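Long-range contacts in PA0821 (Pseudomonas aeruginosa, PDB 7DRG), which probably serves as the immunity protein that protects its producer against a putative VRR-NUC domain effector of the type VI secretion system: residues B[231-236]-B[269-274]; B[256-261]-B[349-354]. All blocks are in the same frame, centred on the assembly; numbering follows the deposited sequence.

Interaction 1: residues B[231-236]-B[269-274]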
# COMPACT_ATOMS: atom_id res chain seq x y z
N SER B 231 -20.19 7.11 0.22
CA SER B 231 -19.38 7.11 -1.00
C SER B 231 -19.98 8.15 -1.93
O SER B 231 -20.64 9.08 -1.48
CB SER B 231 -19.31 5.70 -1.62
OG SER B 231 -18.25 5.65 -2.57
N TRP B 232 -19.72 8.01 -3.23
CA TRP B 232 -20.29 8.96 -4.19
C TRP B 232 -21.80 9.02 -4.07
O TRP B 232 -22.40 10.11 -4.05
CB TRP B 232 -19.88 8.58 -5.62
CG TRP B 232 -20.39 9.55 -6.65
CD1 TRP B 232 -20.30 10.92 -6.60
CD2 TRP B 232 -21.08 9.24 -7.87
NE1 TRP B 232 -20.89 11.47 -7.72
CE2 TRP B 232 -21.37 10.46 -8.51
CE3 TRP B 232 -21.46 8.04 -8.48
CZ2 TRP B 232 -22.03 10.52 -9.74
CZ3 TRP B 232 -22.11 8.10 -9.70
CH2 TRP B 232 -22.40 9.32 -10.31
N LEU B 233 -22.45 7.86 -3.98
CA LEU B 233 -23.87 7.79 -3.67
C LEU B 233 -24.02 7.10 -2.33
O LEU B 233 -23.31 6.12 -2.04
CB LEU B 233 -24.64 7.03 -4.75
CG LEU B 233 -24.37 7.44 -6.20
CD1 LEU B 233 -25.28 6.66 -7.15
CD2 LEU B 233 -24.57 8.95 -6.39
N THR B 234 -24.90 7.63 -1.49
CA THR B 234 -25.18 7.07 -0.17
C THR B 234 -26.69 6.97 -0.01
O THR B 234 -27.39 7.96 -0.22
CB THR B 234 -24.58 7.94 0.93
OG1 THR B 234 -23.19 8.15 0.65
CG2 THR B 234 -24.71 7.24 2.28
N LEU B 235 -27.18 5.78 0.34
CA LEU B 235 -28.62 5.54 0.47
C LEU B 235 -28.98 5.36 1.94
O LEU B 235 -28.40 4.52 2.63
CB LEU B 235 -29.06 4.32 -0.34
CG LEU B 235 -30.57 4.04 -0.37
CD1 LEU B 235 -30.93 3.35 -1.65
CD2 LEU B 235 -31.00 3.16 0.80
N LEU B 236 -29.96 6.13 2.41
CA LEU B 236 -30.51 6.00 3.75
C LEU B 236 -32.01 5.74 3.64
O LEU B 236 -32.71 6.49 2.96
CB LEU B 236 -30.31 7.27 4.57
CG LEU B 236 -28.91 7.89 4.62
CD1 LEU B 236 -28.96 9.17 5.45
CD2 LEU B 236 -27.89 6.92 5.20
N VAL B 269 -31.35 9.10 -1.62
CA VAL B 269 -29.99 8.89 -2.10
C VAL B 269 -29.30 10.25 -2.13
O VAL B 269 -29.83 11.22 -2.69
CB VAL B 269 -29.94 8.23 -3.48
CG1 VAL B 269 -28.49 8.18 -4.00
CG2 VAL B 269 -30.51 6.83 -3.42
N ILE B 270 -28.12 10.32 -1.53
CA ILE B 270 -27.29 11.52 -1.52
C ILE B 270 -26.17 11.33 -2.53
O ILE B 270 -25.50 10.30 -2.52
CB ILE B 270 -26.72 11.78 -0.12
CG1 ILE B 270 -27.84 11.84 0.91
CG2 ILE B 270 -25.88 13.07 -0.11
CD1 ILE B 270 -27.36 11.94 2.34
N GLN B 271 -25.99 12.31 -3.41
CA GLN B 271 -24.89 12.32 -4.37
C GLN B 271 -23.84 13.30 -3.87
O GLN B 271 -24.12 14.49 -3.72
CB GLN B 271 -25.38 12.70 -5.77
CG GLN B 271 -24.24 12.89 -6.78
CD GLN B 271 -24.73 13.29 -8.17
OE1 GLN B 271 -25.92 13.16 -8.48
NE2 GLN B 271 -23.82 13.77 -9.00
N ALA B 272 -22.64 12.80 -3.59
CA ALA B 272 -21.56 13.62 -3.03
C ALA B 272 -20.58 13.96 -4.14
O ALA B 272 -19.59 13.26 -4.35
CB ALA B 272 -20.87 12.88 -1.89
N GLY B 273 -20.82 15.07 -4.84
CA GLY B 273 -19.89 15.55 -5.84
C GLY B 273 -20.32 15.22 -7.26
O GLY B 273 -21.24 14.44 -7.51
N ALA B 274 -19.59 15.83 -8.20
CA ALA B 274 -19.94 15.78 -9.62
C ALA B 274 -19.62 14.43 -10.25
O ALA B 274 -20.13 14.13 -11.33
CB ALA B 274 -19.19 16.88 -10.38
O HOH W 1 -23.07 10.29 -1.14

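Interaction 2: residues B[256-261]-B[349-354]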
# COMPACT_ATOMS: atom_id res chain seq x y z
N SER B 256 -25.69 22.61 -1.66
CA SER B 256 -26.39 22.13 -2.85
C SER B 256 -25.61 22.40 -4.13
O SER B 256 -25.99 21.88 -5.19
CB SER B 256 -27.78 22.76 -2.95
OG SER B 256 -27.70 24.18 -2.96
N SER B 257 -24.53 23.18 -4.06
CA SER B 257 -23.64 23.34 -5.21
C SER B 257 -22.94 22.03 -5.54
O SER B 257 -22.54 21.81 -6.69
CB SER B 257 -22.60 24.43 -4.93
OG SER B 257 -21.84 24.17 -3.77
N HIS B 258 -22.77 21.15 -4.55
CA HIS B 258 -21.98 19.94 -4.73
C HIS B 258 -22.69 18.67 -4.28
O HIS B 258 -22.22 17.59 -4.63
CB HIS B 258 -20.65 20.05 -3.99
CG HIS B 258 -19.67 20.98 -4.64
ND1 HIS B 258 -19.80 22.35 -4.58
CD2 HIS B 258 -18.54 20.74 -5.35
CE1 HIS B 258 -18.80 22.92 -5.23
NE2 HIS B 258 -18.02 21.97 -5.71
N PHE B 259 -23.78 18.77 -3.54
CA PHE B 259 -24.53 17.61 -3.07
C PHE B 259 -25.94 17.66 -3.65
O PHE B 259 -26.59 18.72 -3.63
CB PHE B 259 -24.58 17.56 -1.54
CG PHE B 259 -23.23 17.38 -0.91
CD1 PHE B 259 -22.40 18.46 -0.67
CD2 PHE B 259 -22.79 16.11 -0.55
CE1 PHE B 259 -21.15 18.29 -0.10
CE2 PHE B 259 -21.54 15.93 0.02
CZ PHE B 259 -20.72 17.02 0.25
N ALA B 260 -26.39 16.53 -4.17
CA ALA B 260 -27.74 16.38 -4.69
C ALA B 260 -28.47 15.33 -3.87
O ALA B 260 -27.87 14.41 -3.32
CB ALA B 260 -27.74 15.98 -6.17
N PHE B 261 -29.79 15.49 -3.80
CA PHE B 261 -30.64 14.60 -3.02
C PHE B 261 -31.74 14.06 -3.91
O PHE B 261 -32.43 14.83 -4.59
CB PHE B 261 -31.23 15.33 -1.80
CG PHE B 261 -30.18 15.89 -0.89
CD1 PHE B 261 -29.59 17.11 -1.17
CD2 PHE B 261 -29.76 15.18 0.22
CE1 PHE B 261 -28.60 17.61 -0.35
CE2 PHE B 261 -28.78 15.69 1.05
CZ PHE B 261 -28.20 16.90 0.77
N GLU B 349 -13.37 21.85 -6.50
CA GLU B 349 -14.15 20.74 -7.01
C GLU B 349 -15.24 21.21 -7.96
O GLU B 349 -15.88 22.24 -7.72
CB GLU B 349 -14.79 19.95 -5.86
CG GLU B 349 -13.79 19.42 -4.85
CD GLU B 349 -12.65 18.63 -5.49
OE1 GLU B 349 -12.89 17.96 -6.52
OE2 GLU B 349 -11.52 18.68 -4.97
N PRO B 350 -15.47 20.47 -9.05
CA PRO B 350 -16.50 20.87 -10.01
C PRO B 350 -17.89 20.85 -9.39
O PRO B 350 -18.20 20.02 -8.54
CB PRO B 350 -16.37 19.82 -11.12
CG PRO B 350 -14.98 19.28 -10.98
CD PRO B 350 -14.68 19.31 -9.51
N TYR B 351 -18.72 21.79 -9.85
CA TYR B 351 -20.09 21.93 -9.36
C TYR B 351 -21.04 20.96 -10.06
O TYR B 351 -20.80 20.52 -11.19
CB TYR B 351 -20.60 23.36 -9.60
CG TYR B 351 -20.11 24.42 -8.62
CD1 TYR B 351 -18.76 24.56 -8.34
CD2 TYR B 351 -21.00 25.29 -8.02
CE1 TYR B 351 -18.32 25.55 -7.45
CE2 TYR B 351 -20.58 26.27 -7.14
CZ TYR B 351 -19.24 26.39 -6.86
OH TYR B 351 -18.82 27.36 -5.99
N LEU B 352 -22.14 20.67 -9.38
CA LEU B 352 -23.21 19.90 -10.01
C LEU B 352 -23.91 20.71 -11.09
O LEU B 352 -24.11 21.92 -10.94
CB LEU B 352 -24.24 19.46 -8.96
CG LEU B 352 -23.73 18.63 -7.80
CD1 LEU B 352 -24.89 18.32 -6.87
CD2 LEU B 352 -23.05 17.37 -8.30
N ASP B 353 -24.28 20.05 -12.18
CA ASP B 353 -25.05 20.70 -13.23
C ASP B 353 -25.90 19.65 -13.94
O ASP B 353 -25.99 18.50 -13.50
CB ASP B 353 -24.12 21.47 -14.19
CG ASP B 353 -23.09 20.58 -14.88
OD1 ASP B 353 -23.34 19.38 -15.09
OD2 ASP B 353 -22.01 21.10 -15.21
N ALA B 354 -26.53 20.05 -15.04
CA ALA B 354 -27.41 19.15 -15.77
C ALA B 354 -26.68 17.99 -16.43
O ALA B 354 -27.32 17.02 -16.83
CB ALA B 354 -28.20 19.93 -16.82
O HOH W 2 -24.10 23.35 -8.82

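Interaction 1: residues B[231-236]-B[269-274]
Trp232 and Gln271 both carry CG opposite the main-chain N (chi1 -178° and 173°), which lays indole and extended amide arm side by side, pointing the same way toward one carbonyl. That carbonyl, Gly273 O, takes Trp232 NE1 at 3.0 Å and Gln271 NE2 at 3.1 Å; the two donors reach it from opposite faces of its plane, the indole N-H well above it. Gln271 OE1 is bonded to Tyr262 OH, so the amide is held at both ends. Leu233 CD2 covers one face of the indole near its rim and also rests on Gln271 CB at 3.9 Å. Ala272 O sits at the indole edge, 3.3 Å from Trp232 CD1, and is buried without a hydrogen-bond partner. Between the backbones, Ala272 N meets Trp232 O at 2.7 Å, and Thr234 and Ile270 form a hydrogen-bonded pair. A water bonds to Ser231 O, Thr234 OG1 and Ile270 O, bridging the two strands on the Thr234 side. Leu235 CD1 and Val269 CG2 touch at 3.9 Å on the other face, under helix 161-173, whereas Thr234 and Ile270 meet Leu293 of helix 288-297. The strands run antiparallel inside a helix-flanked sheet; on the other edge of strand 233-237, against strand 177-180, Trp232 and Leu233 both face Ala180, a classic beta bulge.

Interaction 2: residues B[256-261]-B[349-354]
Ser257 O is gripped twice: Leu352 N donates to it at 2.9 Å, approaching almost in line with the carbonyl bond, and a water donates to it at 3.1 Å. The same water gives its other proton to Leu352 O at 2.6 Å, so both backbone polar atoms of Leu352 are tied to one serine carbonyl, one directly and one through the water. A second direct bond comes from the imidazole of the next residue. His258 NE2 donates to Glu349 O at 2.9 Å; the acceptor lies near the ring plane, but the nitrogen stands 62° out of the carbonyl plane. On the other side of the ring, His258 ND1 shares a hydrogen bond with Ser257 OG at 2.9 Å, so both nitrogens are engaged and the ring's rotation is fixed. These bonds fasten the loop that leaves helix 338-348 across the start of strand 259-264, the first arm of the beta hairpin it forms with strand 267-272. Glu349 is the first residue to leave the helical conformation, and its carboxylate turns away to Tyr277 OH. Tyr351 then meets the imidazole edge-to-face: His258 CE1 points at the phenol face, rather toward its rim, with ring centroids 4.5 Å apart and planes at 54°. Ser257 CB abuts the same phenol obliquely, 3.5 Å from Tyr351 CE2. Leu352 points toward the hairpin. Its CG lies beside the backbone N (chi1 -58°) and the chain is extended beyond, which carries CD1 over the main chain of His258 and Phe259 and up to Ala260 CB at 3.8 Å. Gln271, on the neighbouring strand, also touches Leu352.

From the N terminus the segments come in the order 231-236, 256-261, 269-274 and 349-354, so the two contacts cross. Interaction 1 closes a loop of 32 residues containing helices 238-243 and 247-251 and strand 259-264, at whose start interaction 2 has its first segment. Interaction 2 then spans 87 residues, including the return strand 267-272, and brings the chain back after helix 338-348. Strands 259-264 and 267-272 follow each other as neighbours, with probable hydrogen bonds from Gln271 N to Ala260 O and from Gly273 N to His258 O linking the contacts. Through that hairpin, strand 233-237 is connected to the loop near the C terminus.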